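Local coordinates for protein alpha-1,3-glucanase (Paenibacillus glycanilyticus, PDB 6K0P) that probably hydrolyses alpha-1,3-linked glucans as a glycoside hydrolase family 87 enzyme, here with the disaccharide nigerose bound to its catalytic domain, at residues 492-497 against 537-542; 180-185 against 211-216. The protein carries 1 engineered substitution. All blocks are in the same frame, centred on the assembly; numbering follows the deposited sequence.

Interaction 1: 492-497 against 537-542; sequences LMFQSM and GGASFT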
# COMPACT_ATOMS: atom_id res chain seq x y z
N LEU A 492 -3.92 13.42 15.08
CA LEU A 492 -5.34 13.17 14.83
C LEU A 492 -5.97 14.45 14.31
O LEU A 492 -5.75 15.53 14.88
CB LEU A 492 -6.04 12.74 16.12
CG LEU A 492 -5.39 11.59 16.88
CD1 LEU A 492 -6.02 11.37 18.26
CD2 LEU A 492 -5.47 10.32 16.04
N MET A 493 -6.74 14.35 13.23
CA MET A 493 -7.32 15.52 12.58
C MET A 493 -8.82 15.26 12.41
O MET A 493 -9.21 14.35 11.67
CB MET A 493 -6.64 15.76 11.24
CG MET A 493 -7.23 16.89 10.42
SD MET A 493 -6.16 17.22 9.01
CE MET A 493 -7.36 17.59 7.72
N PHE A 494 -9.65 16.05 13.10
CA PHE A 494 -11.10 15.90 13.06
C PHE A 494 -11.69 17.03 12.24
O PHE A 494 -11.29 18.19 12.39
CB PHE A 494 -11.68 15.98 14.47
CG PHE A 494 -11.25 14.86 15.39
CD1 PHE A 494 -10.04 14.92 16.06
CD2 PHE A 494 -12.08 13.76 15.60
CE1 PHE A 494 -9.64 13.89 16.91
CE2 PHE A 494 -11.69 12.74 16.44
CZ PHE A 494 -10.47 12.80 17.10
N GLN A 495 -12.67 16.71 11.38
CA GLN A 495 -13.22 17.71 10.47
C GLN A 495 -14.65 17.35 10.10
O GLN A 495 -14.96 16.18 9.89
CB GLN A 495 -12.37 17.78 9.19
CG GLN A 495 -12.85 18.78 8.13
CD GLN A 495 -12.01 18.72 6.85
OE1 GLN A 495 -10.95 18.09 6.83
NE2 GLN A 495 -12.49 19.36 5.79
N SER A 496 -15.52 18.37 10.02
CA SER A 496 -16.90 18.21 9.56
C SER A 496 -17.10 19.01 8.28
O SER A 496 -16.77 20.20 8.22
CB SER A 496 -17.91 18.73 10.60
OG SER A 496 -17.95 17.88 11.73
N MET A 497 -17.67 18.35 7.27
CA MET A 497 -18.07 19.04 6.05
C MET A 497 -19.26 19.94 6.32
O MET A 497 -20.25 19.52 6.92
CB MET A 497 -18.45 17.99 5.00
CG MET A 497 -19.09 18.53 3.74
SD MET A 497 -19.42 17.16 2.61
CE MET A 497 -20.39 17.97 1.33
N GLY A 537 -20.12 17.62 17.07
CA GLY A 537 -20.26 16.42 17.87
C GLY A 537 -19.22 16.38 18.96
O GLY A 537 -19.18 17.27 19.82
N GLY A 538 -18.35 15.38 18.94
CA GLY A 538 -17.28 15.35 19.92
C GLY A 538 -16.51 14.05 19.81
O GLY A 538 -16.81 13.18 18.99
N ALA A 539 -15.49 13.94 20.66
CA ALA A 539 -14.69 12.73 20.75
C ALA A 539 -14.13 12.61 22.16
O ALA A 539 -13.86 13.62 22.82
CB ALA A 539 -13.54 12.72 19.73
N SER A 540 -13.95 11.37 22.60
CA SER A 540 -13.39 11.07 23.91
C SER A 540 -11.95 10.60 23.77
O SER A 540 -11.61 9.91 22.80
CB SER A 540 -14.20 9.99 24.61
OG SER A 540 -15.54 10.40 24.79
N PHE A 541 -11.12 10.97 24.74
CA PHE A 541 -9.69 10.66 24.73
C PHE A 541 -9.31 10.07 26.08
O PHE A 541 -9.53 10.69 27.12
CB PHE A 541 -8.87 11.92 24.45
CG PHE A 541 -9.20 12.56 23.14
CD1 PHE A 541 -10.33 13.37 23.01
CD2 PHE A 541 -8.42 12.33 22.01
CE1 PHE A 541 -10.66 13.95 21.80
CE2 PHE A 541 -8.74 12.91 20.80
CZ PHE A 541 -9.87 13.71 20.68
N THR A 542 -8.75 8.86 26.06
CA THR A 542 -8.27 8.19 27.25
C THR A 542 -6.83 7.78 26.99
O THR A 542 -6.55 7.08 26.01
CB THR A 542 -9.11 6.94 27.54
OG1 THR A 542 -10.49 7.31 27.61
CG2 THR A 542 -8.68 6.29 28.85
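Phe494 and Phe541 both carry CG anti to their own carbonyl carbon and beside the backbone N (chi1 -65° at Phe494), and from facing strands this sends the two rings at each other from opposite directions. Phe494 CZ lies 3.7 Å from Phe541 CZ, and Phe494 CE1 sits in the plane of the Phe541 ring at its edge. The centroids stand 5.8 Å apart and the planes are turned by 72°, an oblique pair. Ala539 CB fills in beside the pair, 3.8 Å from Phe494 CE2. Leu492 slides past Phe541 the other way, and Leu492 CD1 lies at the edge of the Phe541 ring, 4.0 Å from Phe541 CE2. The strands 492-496 and 537-541 run nearly antiparallel (162°), yet their axes stay 9.6 Å apart and no hydrogen bond links them: they are walls of the right-handed parallel beta-helix expected of this pectate-lyase-like domain, joined by side chains across its interior. Val509 and Ile507 of strand 507-510 pack against the same side chains, and Trp573 meets Phe541 edge-to-face. Gln495, next to Phe494, takes no part in this packing and hydrogen-bonds through NE2 to O6 of a bound glucose.

Interaction 2: 180-185 against 211-216; sequences ANPDPT and GIYIPA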
# COMPACT_ATOMS: atom_id res chain seq x y z
N ALA A 180 6.75 -28.38 -6.19
CA ALA A 180 6.35 -29.16 -7.35
C ALA A 180 4.83 -29.23 -7.48
O ALA A 180 4.08 -28.83 -6.58
CB ALA A 180 6.89 -30.58 -7.22
N ASN A 181 4.38 -29.79 -8.59
CA ASN A 181 2.96 -30.07 -8.75
C ASN A 181 2.48 -30.91 -7.57
O ASN A 181 3.06 -31.97 -7.30
CB ASN A 181 2.76 -30.84 -10.06
CG ASN A 181 1.29 -31.01 -10.43
OD1 ASN A 181 0.43 -31.06 -9.56
ND2 ASN A 181 1.00 -31.07 -11.73
N PRO A 182 1.47 -30.46 -6.82
CA PRO A 182 1.04 -31.24 -5.65
C PRO A 182 0.59 -32.65 -6.00
O PRO A 182 0.77 -33.58 -5.20
CB PRO A 182 -0.11 -30.41 -5.07
CG PRO A 182 0.09 -29.03 -5.62
CD PRO A 182 0.71 -29.21 -6.98
N ASP A 183 0.00 -32.83 -7.18
CA ASP A 183 -0.41 -34.15 -7.64
C ASP A 183 -0.70 -34.07 -9.13
O ASP A 183 -1.73 -33.53 -9.55
CB ASP A 183 -1.63 -34.68 -6.89
CG ASP A 183 -1.95 -36.13 -7.24
OD1 ASP A 183 -1.60 -36.59 -8.34
OD2 ASP A 183 -2.57 -36.82 -6.40
N PRO A 184 0.20 -34.61 -9.96
CA PRO A 184 0.01 -34.55 -11.41
C PRO A 184 -1.29 -35.15 -11.91
O PRO A 184 -1.74 -34.77 -13.00
CB PRO A 184 1.23 -35.32 -11.94
CG PRO A 184 2.27 -35.16 -10.87
CD PRO A 184 1.53 -35.10 -9.57
N THR A 185 -1.92 -36.06 -11.16
CA THR A 185 -3.19 -36.62 -11.61
C THR A 185 -4.38 -35.74 -11.26
O THR A 185 -5.49 -36.00 -11.74
CB THR A 185 -3.42 -38.02 -11.05
OG1 THR A 185 -3.71 -37.94 -9.65
CG2 THR A 185 -2.17 -38.90 -11.29
N GLY A 211 -7.64 -28.62 -10.31
CA GLY A 211 -7.23 -27.32 -10.82
C GLY A 211 -6.05 -27.46 -11.75
O GLY A 211 -5.90 -28.48 -12.44
N ILE A 212 -5.21 -26.42 -11.76
CA ILE A 212 -4.02 -26.39 -12.59
C ILE A 212 -2.81 -26.06 -11.74
O ILE A 212 -2.92 -25.43 -10.67
CB ILE A 212 -4.13 -25.41 -13.78
CG1 ILE A 212 -4.16 -23.95 -13.30
CG2 ILE A 212 -5.35 -25.74 -14.63
CD1 ILE A 212 -3.96 -22.93 -14.43
N TYR A 213 -1.65 -26.50 -12.21
CA TYR A 213 -0.37 -26.18 -11.61
C TYR A 213 0.44 -25.39 -12.63
O TYR A 213 0.52 -25.78 -13.80
CB TYR A 213 0.39 -27.46 -11.25
CG TYR A 213 1.82 -27.23 -10.81
CD1 TYR A 213 2.11 -26.62 -9.59
CD2 TYR A 213 2.88 -27.61 -11.63
CE1 TYR A 213 3.42 -26.41 -9.19
CE2 TYR A 213 4.19 -27.42 -11.22
CZ TYR A 213 4.46 -26.82 -10.01
OH TYR A 213 5.77 -26.64 -9.64
N ILE A 214 1.01 -24.28 -12.19
CA ILE A 214 1.83 -23.44 -13.06
C ILE A 214 3.27 -23.53 -12.57
O ILE A 214 3.59 -23.03 -11.48
CB ILE A 214 1.33 -21.99 -13.10
CG1 ILE A 214 -0.18 -21.95 -13.32
CG2 ILE A 214 2.05 -21.22 -14.20
CD1 ILE A 214 -0.78 -20.53 -13.44
N PRO A 215 4.16 -24.17 -13.32
CA PRO A 215 5.51 -24.44 -12.82
C PRO A 215 6.33 -23.16 -12.71
O PRO A 215 5.93 -22.07 -13.14
CB PRO A 215 6.12 -25.35 -13.90
CG PRO A 215 4.98 -25.82 -14.73
CD PRO A 215 3.90 -24.78 -14.63
N ALA A 216 7.53 -23.32 -12.15
CA ALA A 216 8.51 -22.24 -12.19
C ALA A 216 8.72 -21.80 -13.63
O ALA A 216 8.75 -22.62 -14.55
CB ALA A 216 9.83 -22.74 -11.60
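The phenol ring of Tyr213 lies between backbone on both faces: Asn181 CA sits 3.5 Å above the plane over the ring centre, and Pro215 N is on the opposite face, offset toward the rim. Asn181 OD1 accepts from Asp183 N (3.0 Å), which makes an Asx turn, and Asp183 OD1 repeats the motif with Thr185 N; these successive turns shape the loop that leads into strand 187-189, beside strand 211-214 near the start of the parallel beta-helix. Over the ring, Asn181 CB makes a CH-pi contact, 3.9 Å from the centroid and 22° off the normal, while Asn181 N approaches the same face at 3.3 Å from Tyr213 CZ. With CG anti to N (chi1 -172°), the Asn181 side chain runs on over the root of the tyrosine, its amide plane only 25° from the ring, and ND2 hydrogen-bonds Tyr187 O. Pro182 adds CD, 3.9 Å from Tyr213 CD1. The hydroxyl of Tyr213 hydrogen-bonds Gln179 O, just before the loop segment. An alanine at Tyr213 would remove the platform under Asn181 and is likely to leave Gln179 O without this partner and the loop freer to shift. Farther along, Asp183 OD1 receives Thr185 N and Thr185 OG1 from the same face of its carboxylate, the hydroxyl at 2.8 Å.

Interactions 1 and 2 lie on opposite sides of the chain's centre, their own centres about 53 Å apart, and do not touch. Both involve strands of the parallel beta-helix, but differently. Residues 492-497 and 537-542 are both strand segments whose four touching residues are all buried; their contact is wholly apolar. Residues 180-185 form an irregular loop laid on strand 211-214, and of the touching residues only Tyr213 is buried. There, backbone and amide atoms pack against an aromatic face, and local hydrogen bonds shape the loop. The summed buried areas are similar, 131 and 167 Å², so chemistry and exposure distinguish the contacts more than size does.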